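Long-range contacts in ABC-type phosphate transport system, periplasmic component (Lactobacillus brevis, PDB 4ECF), which binds phosphate and probably hands it to an ABC transporter that imports it across the cytoplasmic membrane: residues I6-S11 and I55-L60; D75-V80 and Y207-T212; S121-N126 and A164-A169; M158-V163 and N179-A184. All blocks are in the same frame, centred on the assembly; numbering follows the deposited sequence. Where two conformers were deposited one is given.

The four contacts follow the two-lobed fold of a phosphate-binding protein. Interactions 1 and 2 have centres about 9 Å apart and meet directly, because strand 55-58 pairs with 4-10 in the first and lies beside strand 205-213, which carries the second. Interactions 3 and 4, with centres about 10 Å apart, share helix 156-165 and lie across the chain's centre from interaction 2, about 32 and 26 Å away between centres. Along the chain, interaction 1 closes before 2 opens, and 3 and 4, whose segments alternate, both fall between the halves of 2. The chain therefore returns to the first lobe after building the second, and phosphate touches interaction 1.

Interaction 1: I6-S11 and I55-L60; sequences ITAVGS and IGNSDL. With PO4 (phosphate ion), chain B.
Ala8, Val9 and Gly10 pair with Ile55, Gly56 and Asn57 where strand 6-10 runs parallel to strand 55-58 in the sheet of one lobe of the periplasmic-binding-protein fold, and the end of this strand pair meets the bound phosphate. Four backbone hydrogen bonds alternate between the segments. Ile55 N donates to Thr7 O, Val9 N to Ile55 O and Asn57 N to Val9 O at 2.8 Å; Ser11, just past the strand end, adds the last one from its N to Asn57 O. A side chain on Gly10 would run into the carbonyl of Asn57, so the close approach there depends on glycine.

Apolar contacts gather where Ala8 CB packs on Ile55 CB at 3.7 Å and Ile6 CD1 meets Ile55 CD1 at 4.3 Å; helix 218-228 covers both isoleucines.

Beyond the strand ends, Ser11 and Asp59 meet the phosphate. Ser11 OG has one proton and two acceptors within reach, Asp59 OD1 at 2.6 Å and phosphate O4 at 2.9 Å, while Leu14 N donates to the same hydroxyl. Asp59 OD2 lies 2.5 Å from phosphate O4. An alanine here has no carboxylate, which would probably leave Ser11 OG without one of its two possible acceptors and phosphate O4 without its close oxygen neighbour. Thr12, Thr41, Arg127, Ser131, Gly132 and Thr133 also bind the anion.

Asn57 has CG anti to its carbonyl carbon (chi1 -64°), which folds the amide over strand 6-10 and brings OD1 to 3.7 Å from Ala8 CB. That buried oxygen has no polar partner in the model, whereas ND2 is linked to Ser11 O through a water.

Interaction 2: D75-V80 and Y207-T212; sequences DHRVAV and YEHLYT
His209 donates from ND1 to Asp75 OD1 at 2.7 Å, almost straight (169°); the oxygen lies in the imidazole plane, while the donor meets the carboxylate on the syn side of OD1, somewhat out of its plane. Asp75 reaches it with CG anti to the backbone N (chi1 -165°), and the same oxygen sits over one face of Tyr211, near the rim, 3.5 Å from Tyr211 CZ. The carboxylate is almost parallel to that ring, whose hydroxyl is bonded to Ala62 N.

Next to this cluster, strand 77-80 runs antiparallel to strand 207-212, in the sheet of the lobe containing strand 55-58. Arg77 with His209 and Val80 with Tyr207 are non-hydrogen-bonded pairs on the same face. The arginine chain bends at chi3 (-79°), bringing NH1 over the centre of the Tyr207 ring in a cation-pi contact. CZ is 4.5 Å from the ring centroid and the guanidinium stands nearly perpendicular to the ring, meeting it edge-on; Tyr207 OH is engaged by Arg252 N. Val80 CG2 lies alongside Tyr207 CD1 at 3.6 Å.

His76 and Leu210 are doubly joined: Leu210 N donates to His76 O, and His76 ND1 returns a bond to Leu210 O at 2.8 Å, nearly along the C=O axis.

Interaction 3: S121-N126 and A164-A169; sequences SIVLIN and ATTPGA. With EDO (1,2-ethanediol), chain K.
Val123 holds CG1 anti to its backbone N (chi1 178°), which turns the other methyl, CG2, to within 3.6 Å of Pro167 O, while the backbone conformation of Gly168 presents its carbonyl to Val123 N. The glycine is the third residue of a type II turn from Thr166 to Ala169, as its positive phi of 84° marks, and Ala169 N closes the turn by donating to Thr166 O. This turn links helix 156-165 to strand 169-174, which lies parallel to strand 123-127 in the lobe opposite the one holding strands 4-10 and 55-58.

Across the strand edges the one hydrogen bond runs from Val123 N to Gly168 O at 3.0 Å. It is nearly linear at the proton (171°), yet the donor stands above the carbonyl plane. Trp112 NE1 donates to the same oxygen, so two N-H groups grip it. CA-H...O contacts continue the pairing: Ala169 CA lies 3.2 Å from Val123 O, and Gly168 CA 3.5 Å from Ser121 O. A side chain on this glycine would strike the Ser121 carbonyl.

Val123 and Ala169 form a parallel bridge with their side chains on one face of the sheet. Two residues on in strand 123-127, the CG1 branch of Ile125 meets Ala169 CB at 4.2 Å.

Interaction 4: M158-V163 and N179-A184; sequences MVRSIV and NKTVQA. With ACT (acetate ion), chain C.
Val163 and Val182 are the closest CA pair across the segments, 6.9 Å apart, where the type I turn from Asn179 to Val182 comes up against helix 156-165; no hydrogen bond joins the two segments. Val182 CG1 touches the helix twice, at Arg160 O (3.6 Å) and at Val163 CG1 (3.9 Å), the two valine side chains crossing at about a right angle. Ile86 of strand 73-87 packs on both valines. The contact thus sets the helix against the turn leading into strand 183-187, in the lobe containing strand 123-127.

Three residues before Val163, Arg160 sets CG anti to its backbone N and then bends at chi3 (61°), which brings one face of the guanidinium over the amide of Asn179. The two flat groups are almost parallel, with ND2 3.7 Å from NH1. Asn179 OD1 accepts Thr181 N from above its carbonyl plane at 2.9 Å, forming an Asx turn, and takes a second, separate bond from Thr181 OG1 on an in-plane lone pair at 2.5 Å. If an alanine stood at Asn179, the backbone N-H and hydroxyl of Thr181 would probably be left without this acceptor and the guanidinium without its flat neighbour. At the guanidinium edge, NH1 donates in plane to acetate O at 2.9 Å (165°) and also bonds to Tyr177 O; the acetate, probably from the crystallisation liquor, is bonded to Ser176 OG as well.

Interaction 1: I6-S11 and I55-L60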
loop_
_atom_site.group_PDB
_atom_site.type_symbol
_atom_site.label_atom_id
_atom_site.label_comp_id
_atom_site.label_asym_id
_atom_site.label_seq_id
_atom_site.Cartn_x
_atom_site.Cartn_y
_atom_site.Cartn_z
ATOM N N ILE A 6 -18.998 -6.191 -12.205
ATOM C CA ILE A 6 -18.743 -5.184 -11.150
ATOM C C ILE A 6 -17.388 -4.505 -11.435
ATOM O O ILE A 6 -16.554 -5.037 -12.163
ATOM C CB ILE A 6 -18.732 -5.762 -9.714
ATOM C CG1 ILE A 6 -17.513 -6.721 -9.525
ATOM C CG2 ILE A 6 -20.097 -6.375 -9.338
ATOM C CD1 ILE A 6 -17.318 -7.233 -8.074
ATOM N N THR A 7 -17.176 -3.343 -10.806
ATOM C CA THR A 7 -15.963 -2.559 -10.924
ATOM C C THR A 7 -15.446 -2.125 -9.546
ATOM O O THR A 7 -16.205 -1.622 -8.694
ATOM C CB THR A 7 -16.181 -1.365 -11.824
ATOM O OG1 THR A 7 -16.589 -1.799 -13.143
ATOM C CG2 THR A 7 -14.934 -0.503 -11.972
ATOM N N ALA A 8 -14.156 -2.400 -9.317
ATOM C CA ALA A 8 -13.414 -2.012 -8.111
ATOM C C ALA A 8 -12.292 -1.080 -8.531
ATOM O O ALA A 8 -11.572 -1.377 -9.498
ATOM C CB ALA A 8 -12.833 -3.248 -7.452
ATOM N N VAL A 9 -12.160 0.060 -7.868
ATOM C CA VAL A 9 -11.108 1.008 -8.215
ATOM C C VAL A 9 -10.413 1.542 -6.943
ATOM O O VAL A 9 -10.983 1.489 -5.856
ATOM C CB VAL A 9 -11.605 2.214 -9.014
ATOM C CG1 VAL A 9 -12.515 1.784 -10.177
ATOM C CG2 VAL A 9 -12.270 3.236 -8.128
ATOM N N GLY A 10 -9.184 2.029 -7.103
ATOM C CA GLY A 10 -8.497 2.769 -6.025
ATOM C C GLY A 10 -7.073 2.327 -5.776
ATOM O O GLY A 10 -6.237 2.404 -6.662
ATOM N N SER A 11 -6.791 2.009 -4.518
ATOM C CA SER A 11 -5.450 1.683 -4.090
ATOM C C SER A 11 -4.603 0.909 -5.077
ATOM O O SER A 11 -4.973 -0.212 -5.483
ATOM C CB SER A 11 -5.520 0.905 -2.800
ATOM O OG SER A 11 -4.258 0.294 -2.529
ATOM N N ILE A 55 -16.915 -1.257 -5.593
ATOM C CA ILE A 55 -15.898 -1.447 -4.522
ATOM C C ILE A 55 -14.861 -0.345 -4.613
ATOM O O ILE A 55 -14.339 -0.077 -5.677
ATOM C CB ILE A 55 -15.191 -2.814 -4.639
ATOM C CG1 ILE A 55 -16.204 -3.933 -4.493
ATOM C CG2 ILE A 55 -14.072 -2.924 -3.589
ATOM C CD1 ILE A 55 -15.636 -5.334 -4.635
ATOM N N GLY A 56 -14.582 0.291 -3.461
ATOM C CA GLY A 56 -13.478 1.223 -3.311
ATOM C C GLY A 56 -12.341 0.529 -2.609
ATOM O O GLY A 56 -12.478 0.045 -1.473
ATOM N N ASN A 57 -11.221 0.404 -3.289
ATOM C CA ASN A 57 -10.028 -0.255 -2.762
ATOM C C ASN A 57 -9.208 0.772 -2.006
ATOM O O ASN A 57 -8.817 1.789 -2.604
ATOM C CB ASN A 57 -9.209 -0.796 -3.938
ATOM C CG ASN A 57 -9.914 -1.883 -4.754
ATOM O OD1 ASN A 57 -10.909 -2.504 -4.322
ATOM N ND2 ASN A 57 -9.403 -2.112 -5.947
ATOM N N SER A 58 -8.911 0.507 -0.736
ATOM C CA SER A 58 -8.277 1.502 0.116
ATOM C C SER A 58 -7.237 0.874 1.060
ATOM O O SER A 58 -7.492 -0.179 1.663
ATOM C CB SER A 58 -9.330 2.199 0.946
ATOM O OG SER A 58 -8.801 3.157 1.868
ATOM N N ASP A 59 -6.122 1.567 1.240
ATOM C CA ASP A 59 -5.138 1.237 2.292
ATOM C C ASP A 59 -5.425 1.890 3.617
ATOM O O ASP A 59 -4.693 1.655 4.592
ATOM C CB ASP A 59 -3.695 1.673 1.885
ATOM C CG ASP A 59 -3.366 1.352 0.469
ATOM O OD1 ASP A 59 -3.649 0.243 0.008
ATOM O OD2 ASP A 59 -2.730 2.219 -0.187
ATOM N N LEU A 60 -6.447 2.730 3.670
ATOM C CA LEU A 60 -6.773 3.518 4.853
ATOM C C LEU A 60 -8.209 3.239 5.326
ATOM O O LEU A 60 -9.104 2.881 4.529
ATOM C CB LEU A 60 -6.628 5.022 4.577
ATOM C CG LEU A 60 -5.274 5.479 4.044
ATOM C CD1 LEU A 60 -5.303 6.991 3.744
ATOM C CD2 LEU A 60 -4.114 5.100 5.006
HETATM P P PO4 B . -2.085 3.830 -3.005
HETATM O O1 PO4 B . -0.755 4.397 -2.524
HETATM O O2 PO4 B . -3.265 4.468 -2.367
HETATM O O3 PO4 B . -2.194 3.832 -4.505
HETATM O O4 PO4 B . -2.132 2.270 -2.629
HETATM O O HOH W 1 -7.166 -0.959 -7.123
#

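Interaction 2: D75-V80 and Y207-T212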
loop_
_atom_site.group_PDB
_atom_site.type_symbol
_atom_site.label_atom_id
_atom_site.label_comp_id
_atom_site.label_asym_id
_atom_site.label_seq_id
_atom_site.Cartn_x
_atom_site.Cartn_y
_atom_site.Cartn_z
ATOM N N ASP A 75 -16.992 -1.332 5.634
ATOM C CA ASP A 75 -15.629 -1.829 5.598
ATOM C C ASP A 75 -15.569 -3.343 5.426
ATOM O O ASP A 75 -16.421 -4.081 5.953
ATOM C CB ASP A 75 -14.912 -1.394 6.903
ATOM C CG ASP A 75 -13.402 -1.546 6.829
ATOM O OD1 ASP A 75 -12.888 -1.703 5.705
ATOM O OD2 ASP A 75 -12.745 -1.499 7.896
ATOM N N HIS A 76 -14.562 -3.801 4.702
ATOM C CA HIS A 76 -14.220 -5.231 4.634
ATOM C C HIS A 76 -12.733 -5.318 4.545
ATOM O O HIS A 76 -12.140 -4.873 3.562
ATOM C CB HIS A 76 -14.825 -5.934 3.422
ATOM C CG HIS A 76 -16.313 -5.706 3.240
ATOM N ND1 HIS A 76 -16.822 -4.603 2.629
ATOM C CD2 HIS A 76 -17.382 -6.480 3.632
ATOM C CE1 HIS A 76 -18.168 -4.686 2.617
ATOM N NE2 HIS A 76 -18.519 -5.843 3.231
ATOM N N ARG A 77 -12.092 -5.741 5.612
ATOM C CA ARG A 77 -10.632 -5.889 5.590
ATOM C C ARG A 77 -10.236 -7.244 5.032
ATOM O O ARG A 77 -10.878 -8.257 5.363
ATOM C CB ARG A 77 -10.017 -5.612 6.961
ATOM C CG ARG A 77 -9.868 -4.134 7.256
ATOM C CD ARG A 77 -9.200 -3.873 8.590
ATOM N NE ARG A 77 -10.118 -4.037 9.725
ATOM C CZ ARG A 77 -9.734 -3.885 10.981
ATOM N NH1 ARG A 77 -8.459 -3.640 11.259
ATOM N NH2 ARG A 77 -10.612 -3.995 11.958
ATOM N N VAL A 78 -9.198 -7.282 4.187
ATOM C CA VAL A 78 -8.854 -8.482 3.432
ATOM C C VAL A 78 -7.399 -8.888 3.535
ATOM O O VAL A 78 -7.035 -9.984 3.152
ATOM C CB VAL A 78 -9.272 -8.308 1.953
ATOM C CG1 VAL A 78 -10.769 -8.013 1.836
ATOM C CG2 VAL A 78 -8.445 -7.249 1.206
ATOM N N ALA A 79 -6.558 -8.004 4.066
ATOM C CA ALA A 79 -5.113 -8.252 4.038
ATOM C C ALA A 79 -4.428 -7.141 4.824
ATOM O O ALA A 79 -5.059 -6.131 5.170
ATOM C CB ALA A 79 -4.605 -8.258 2.598
ATOM N N VAL A 80 -3.160 -7.379 5.139
ATOM C CA VAL A 80 -2.228 -6.330 5.586
ATOM C C VAL A 80 -1.171 -6.229 4.484
ATOM O O VAL A 80 -0.741 -7.242 3.890
ATOM C CB VAL A 80 -1.602 -6.660 6.953
ATOM C CG1 VAL A 80 -0.358 -5.798 7.212
ATOM C CG2 VAL A 80 -2.682 -6.558 8.040
ATOM N N TYR A 207 -3.754 -1.938 6.937
ATOM C CA TYR A 207 -4.799 -2.870 6.562
ATOM C C TYR A 207 -5.280 -2.487 5.158
ATOM O O TYR A 207 -5.262 -1.317 4.782
ATOM C CB TYR A 207 -5.985 -2.842 7.547
ATOM C CG TYR A 207 -5.604 -3.253 8.961
ATOM C CD1 TYR A 207 -5.409 -4.592 9.306
ATOM C CD2 TYR A 207 -5.438 -2.287 9.949
ATOM C CE1 TYR A 207 -5.046 -4.955 10.617
ATOM C CE2 TYR A 207 -5.070 -2.644 11.249
ATOM C CZ TYR A 207 -4.909 -4.001 11.571
ATOM O OH TYR A 207 -4.543 -4.373 12.879
ATOM N N GLU A 208 -5.626 -3.507 4.392
ATOM C CA GLU A 208 -6.229 -3.370 3.050
ATOM C C GLU A 208 -7.721 -3.558 3.138
ATOM O O GLU A 208 -8.210 -4.552 3.730
ATOM C CB GLU A 208 -5.650 -4.401 2.099
ATOM C CG GLU A 208 -4.153 -4.246 1.844
ATOM C CD GLU A 208 -3.794 -3.056 0.985
ATOM O OE1 GLU A 208 -4.199 -1.910 1.332
ATOM O OE2 GLU A 208 -3.099 -3.298 -0.020
ATOM N N HIS A 209 -8.465 -2.626 2.518
ATOM C CA HIS A 209 -9.925 -2.531 2.661
ATOM C C HIS A 209 -10.626 -2.599 1.318
ATOM O O HIS A 209 -10.168 -1.950 0.341
ATOM C CB HIS A 209 -10.304 -1.195 3.265
ATOM C CG HIS A 209 -9.671 -0.886 4.581
ATOM N ND1 HIS A 209 -10.358 -0.900 5.745
ATOM C CD2 HIS A 209 -8.419 -0.391 4.858
ATOM C CE1 HIS A 209 -9.541 -0.466 6.754
ATOM N NE2 HIS A 209 -8.339 -0.177 6.202
ATOM N N LEU A 210 -11.728 -3.340 1.263
ATOM C CA LEU A 210 -12.647 -3.325 0.096
ATOM C C LEU A 210 -13.937 -2.676 0.591
ATOM O O LEU A 210 -14.729 -3.333 1.239
ATOM C CB LEU A 210 -12.904 -4.723 -0.443
ATOM C CG LEU A 210 -11.677 -5.512 -0.942
ATOM C CD1 LEU A 210 -12.091 -6.862 -1.491
ATOM C CD2 LEU A 210 -10.903 -4.731 -1.986
ATOM N N TYR A 211 -14.071 -1.374 0.467
ATOM C CA TYR A 211 -15.260 -0.674 0.881
ATOM C C TYR A 211 -16.387 -0.785 -0.111
ATOM O O TYR A 211 -16.163 -0.680 -1.336
ATOM C CB TYR A 211 -14.920 0.825 1.064
ATOM C CG TYR A 211 -14.359 1.151 2.443
ATOM C CD1 TYR A 211 -15.205 1.243 3.562
ATOM C CD2 TYR A 211 -12.987 1.290 2.648
ATOM C CE1 TYR A 211 -14.688 1.547 4.818
ATOM C CE2 TYR A 211 -12.460 1.596 3.918
ATOM C CZ TYR A 211 -13.290 1.693 4.995
ATOM O OH TYR A 211 -12.775 2.003 6.258
ATOM N N THR A 212 -17.598 -0.889 0.444
ATOM C CA THR A 212 -18.855 -0.811 -0.324
ATOM C C THR A 212 -19.761 0.301 0.209
ATOM O O THR A 212 -19.589 0.788 1.322
ATOM C CB THR A 212 -19.587 -2.162 -0.339
ATOM O OG1 THR A 212 -19.971 -2.508 0.994
ATOM C CG2 THR A 212 -18.673 -3.288 -0.998
#

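Interaction 3: S121-N126 and A164-A169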
loop_
_atom_site.group_PDB
_atom_site.type_symbol
_atom_site.label_atom_id
_atom_site.label_comp_id
_atom_site.label_asym_id
_atom_site.label_seq_id
_atom_site.Cartn_x
_atom_site.Cartn_y
_atom_site.Cartn_z
ATOM N N SER A 121 23.758 13.326 -5.521
ATOM C CA SER A 121 22.620 14.077 -5.016
ATOM C C SER A 121 21.403 13.165 -4.902
ATOM O O SER A 121 21.150 12.325 -5.783
ATOM C CB SER A 121 22.332 15.283 -5.919
ATOM O OG SER A 121 21.196 15.971 -5.451
ATOM N N ILE A 122 20.645 13.324 -3.818
ATOM C CA ILE A 122 19.425 12.555 -3.578
ATOM C C ILE A 122 18.282 13.139 -4.409
ATOM O O ILE A 122 18.161 14.377 -4.513
ATOM C CB ILE A 122 19.045 12.571 -2.095
ATOM C CG1 ILE A 122 20.184 11.988 -1.265
ATOM C CG2 ILE A 122 17.678 11.891 -1.878
ATOM C CD1 ILE A 122 19.928 11.968 0.241
ATOM N N VAL A 123 17.473 12.270 -5.022
ATOM C CA VAL A 123 16.283 12.691 -5.730
ATOM C C VAL A 123 15.090 12.060 -5.057
ATOM O O VAL A 123 14.882 10.830 -5.172
ATOM C CB VAL A 123 16.318 12.232 -7.219
ATOM C CG1 VAL A 123 15.032 12.632 -7.942
ATOM C CG2 VAL A 123 17.551 12.786 -7.930
ATOM N N LEU A 124 14.297 12.877 -4.369
ATOM C CA LEU A 124 13.084 12.385 -3.727
ATOM C C LEU A 124 12.025 12.169 -4.787
ATOM O O LEU A 124 11.800 13.026 -5.661
ATOM C CB LEU A 124 12.569 13.387 -2.665
ATOM C CG LEU A 124 13.521 13.703 -1.517
ATOM C CD1 LEU A 124 12.901 14.789 -0.642
ATOM C CD2 LEU A 124 13.902 12.462 -0.720
ATOM N N ILE A 125 11.370 11.013 -4.703
ATOM C CA ILE A 125 10.203 10.716 -5.529
ATOM C C ILE A 125 9.030 10.447 -4.591
ATOM O O ILE A 125 9.118 9.600 -3.714
ATOM C CB ILE A 125 10.467 9.496 -6.445
ATOM C CG1 ILE A 125 11.749 9.690 -7.272
ATOM C CG2 ILE A 125 9.253 9.218 -7.328
ATOM C CD1 ILE A 125 11.651 10.737 -8.340
ATOM N N ASN A 126 7.945 11.191 -4.750
ATOM C CA ASN A 126 6.779 11.031 -3.882
ATOM C C ASN A 126 5.589 10.546 -4.678
ATOM O O ASN A 126 5.541 10.665 -5.916
ATOM C CB ASN A 126 6.418 12.371 -3.215
ATOM C CG ASN A 126 7.221 12.613 -1.963
ATOM O OD1 ASN A 126 7.890 13.634 -1.851
ATOM N ND2 ASN A 126 7.129 11.717 -1.015
ATOM N N ALA A 164 13.964 2.998 -10.396
ATOM C CA ALA A 164 14.889 2.085 -11.056
ATOM C C ALA A 164 15.857 2.781 -11.990
ATOM O O ALA A 164 17.042 2.438 -12.020
ATOM C CB ALA A 164 14.121 0.985 -11.798
ATOM N N THR A 165 15.366 3.771 -12.737
ATOM C CA THR A 165 16.153 4.422 -13.774
ATOM C C THR A 165 16.728 5.766 -13.411
ATOM O O THR A 165 17.445 6.350 -14.224
ATOM C CB THR A 165 15.265 4.592 -15.026
ATOM O OG1 THR A 165 14.163 5.474 -14.740
ATOM C CG2 THR A 165 14.740 3.237 -15.469
ATOM N N THR A 166 16.452 6.266 -12.202
ATOM C CA THR A 166 16.871 7.616 -11.833
ATOM C C THR A 166 17.997 7.606 -10.805
ATOM O O THR A 166 17.772 7.233 -9.628
ATOM C CB THR A 166 15.713 8.440 -11.266
ATOM O OG1 THR A 166 14.645 8.489 -12.217
ATOM C CG2 THR A 166 16.169 9.867 -10.912
ATOM N N PRO A 167 19.211 8.026 -11.218
ATOM C CA PRO A 167 20.298 8.073 -10.273
ATOM C C PRO A 167 19.920 8.852 -9.020
ATOM O O PRO A 167 19.309 9.921 -9.115
ATOM C CB PRO A 167 21.413 8.827 -11.043
ATOM C CG PRO A 167 21.142 8.505 -12.480
ATOM C CD PRO A 167 19.645 8.411 -12.578
ATOM N N GLY A 168 20.282 8.332 -7.847
ATOM C CA GLY A 168 20.070 9.065 -6.606
ATOM C C GLY A 168 18.674 8.926 -5.992
ATOM O O GLY A 168 18.441 9.449 -4.923
ATOM N N ALA A 169 17.756 8.231 -6.671
ATOM C CA ALA A 169 16.317 8.243 -6.291
ATOM C C ALA A 169 15.999 7.419 -5.040
ATOM O O ALA A 169 16.531 6.337 -4.855
ATOM C CB ALA A 169 15.450 7.755 -7.453
HETATM C C1 EDO K . 21.344 4.879 -12.995
HETATM O O1 EDO K . 21.780 4.749 -11.635
HETATM C C2 EDO K . 20.934 3.526 -13.559
HETATM O O2 EDO K . 19.978 2.919 -12.687
#

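Interaction 4: M158-V163 and N179-A184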
loop_
_atom_site.group_PDB
_atom_site.type_symbol
_atom_site.label_atom_id
_atom_site.label_comp_id
_atom_site.label_asym_id
_atom_site.label_seq_id
_atom_site.Cartn_x
_atom_site.Cartn_y
_atom_site.Cartn_z
HETATM N N MSE A 158 4.595 3.301 -11.256
HETATM C CA MSE A 158 5.391 4.413 -11.796
HETATM C C MSE A 158 6.504 4.858 -10.827
HETATM O O MSE A 158 7.590 5.190 -11.273
HETATM C CB MSE A 158 4.493 5.561 -12.221
HETATM C CG MSE A 158 3.606 5.178 -13.395
HETATM SE SE MSE A 158 2.383 6.603 -13.907
HETATM C CE MSE A 158 1.029 6.545 -12.549
ATOM N N VAL A 159 6.240 4.858 -9.516
ATOM C CA VAL A 159 7.274 5.128 -8.516
ATOM C C VAL A 159 8.401 4.089 -8.702
ATOM O O VAL A 159 9.576 4.429 -8.808
ATOM C CB VAL A 159 6.700 5.097 -7.072
ATOM C CG1 VAL A 159 7.818 4.758 -6.092
ATOM C CG2 VAL A 159 6.022 6.442 -6.708
ATOM N N ARG A 160 8.049 2.793 -8.774
ATOM C CA ARG A 160 9.078 1.771 -8.963
ATOM C C ARG A 160 9.931 2.006 -10.252
ATOM O O ARG A 160 11.155 1.940 -10.205
ATOM C CB ARG A 160 8.456 0.379 -8.943
ATOM C CG ARG A 160 9.464 -0.709 -9.288
ATOM C CD ARG A 160 8.778 -2.049 -9.341
ATOM N NE ARG A 160 7.718 -2.141 -10.347
ATOM C CZ ARG A 160 6.810 -3.107 -10.404
ATOM N NH1 ARG A 160 6.786 -4.086 -9.512
ATOM N NH2 ARG A 160 5.898 -3.104 -11.376
ATOM N N SER A 161 9.302 2.255 -11.398
ATOM C CA SER A 161 10.070 2.417 -12.639
ATOM C C SER A 161 10.965 3.644 -12.654
ATOM O O SER A 161 12.100 3.587 -13.168
ATOM C CB SER A 161 9.163 2.421 -13.881
ATOM O OG SER A 161 8.102 3.324 -13.723
ATOM N N ILE A 162 10.496 4.749 -12.070
ATOM C CA ILE A 162 11.278 5.972 -12.018
ATOM C C ILE A 162 12.454 5.791 -11.049
ATOM O O ILE A 162 13.580 6.234 -11.324
ATOM C CB ILE A 162 10.408 7.184 -11.606
ATOM C CG1 ILE A 162 9.419 7.533 -12.728
ATOM C CG2 ILE A 162 11.284 8.383 -11.251
ATOM C CD1 ILE A 162 10.062 8.140 -13.952
ATOM N N VAL A 163 12.217 5.129 -9.920
ATOM C CA VAL A 163 13.327 4.872 -8.981
ATOM C C VAL A 163 14.397 4.019 -9.646
ATOM O O VAL A 163 15.585 4.297 -9.519
ATOM C CB VAL A 163 12.830 4.256 -7.630
ATOM C CG1 VAL A 163 13.988 3.661 -6.798
ATOM C CG2 VAL A 163 12.084 5.324 -6.838
ATOM N N ASN A 179 11.127 -5.541 -6.673
ATOM C CA ASN A 179 11.768 -6.499 -7.581
ATOM C C ASN A 179 13.235 -6.127 -7.815
ATOM O O ASN A 179 13.740 -5.166 -7.214
ATOM C CB ASN A 179 10.965 -6.639 -8.908
ATOM C CG ASN A 179 11.036 -5.402 -9.823
ATOM O OD1 ASN A 179 11.933 -4.580 -9.731
ATOM N ND2 ASN A 179 10.080 -5.305 -10.748
ATOM N N LYS A 180 13.903 -6.870 -8.701
ATOM C CA LYS A 180 15.338 -6.742 -8.951
ATOM C C LYS A 180 15.779 -5.402 -9.528
ATOM O O LYS A 180 16.978 -5.099 -9.527
ATOM C CB LYS A 180 15.812 -7.846 -9.918
ATOM C CG LYS A 180 15.820 -9.251 -9.337
ATOM C CD LYS A 180 16.419 -10.265 -10.312
ATOM C CE LYS A 180 15.499 -10.557 -11.491
ATOM N NZ LYS A 180 14.235 -11.225 -11.070
ATOM N N THR A 181 14.839 -4.594 -10.022
ATOM C CA THR A 181 15.198 -3.294 -10.595
ATOM C C THR A 181 15.458 -2.209 -9.531
ATOM O O THR A 181 16.022 -1.171 -9.848
ATOM C CB THR A 181 14.118 -2.779 -11.569
ATOM O OG1 THR A 181 12.919 -2.522 -10.845
ATOM C CG2 THR A 181 13.826 -3.817 -12.688
ATOM N N VAL A 182 15.025 -2.467 -8.297
ATOM C CA VAL A 182 15.206 -1.522 -7.182
ATOM C C VAL A 182 15.710 -2.231 -5.915
ATOM O O VAL A 182 15.713 -3.467 -5.848
ATOM C CB VAL A 182 13.896 -0.757 -6.878
ATOM C CG1 VAL A 182 13.456 0.064 -8.096
ATOM C CG2 VAL A 182 12.789 -1.717 -6.449
ATOM N N GLN A 183 16.129 -1.437 -4.926
ATOM C CA GLN A 183 16.655 -1.942 -3.669
ATOM C C GLN A 183 15.769 -1.480 -2.525
ATOM O O GLN A 183 15.648 -0.279 -2.303
ATOM C CB GLN A 183 18.109 -1.473 -3.479
ATOM C CG GLN A 183 18.684 -1.639 -2.067
ATOM C CD GLN A 183 19.099 -3.066 -1.791
ATOM O OE1 GLN A 183 20.046 -3.549 -2.396
ATOM N NE2 GLN A 183 18.402 -3.749 -0.858
ATOM N N ALA A 184 15.134 -2.413 -1.811
ATOM C CA ALA A 184 14.412 -2.104 -0.563
ATOM C C ALA A 184 15.411 -1.815 0.527
ATOM O O ALA A 184 16.404 -2.522 0.683
ATOM C CB ALA A 184 13.509 -3.267 -0.102
HETATM C C ACT C . 3.428 -5.818 -9.175
HETATM O O ACT C . 4.661 -6.014 -9.235
HETATM O OXT ACT C . 2.810 -6.047 -8.118
HETATM C CH3 ACT C . 2.706 -5.296 -10.388
#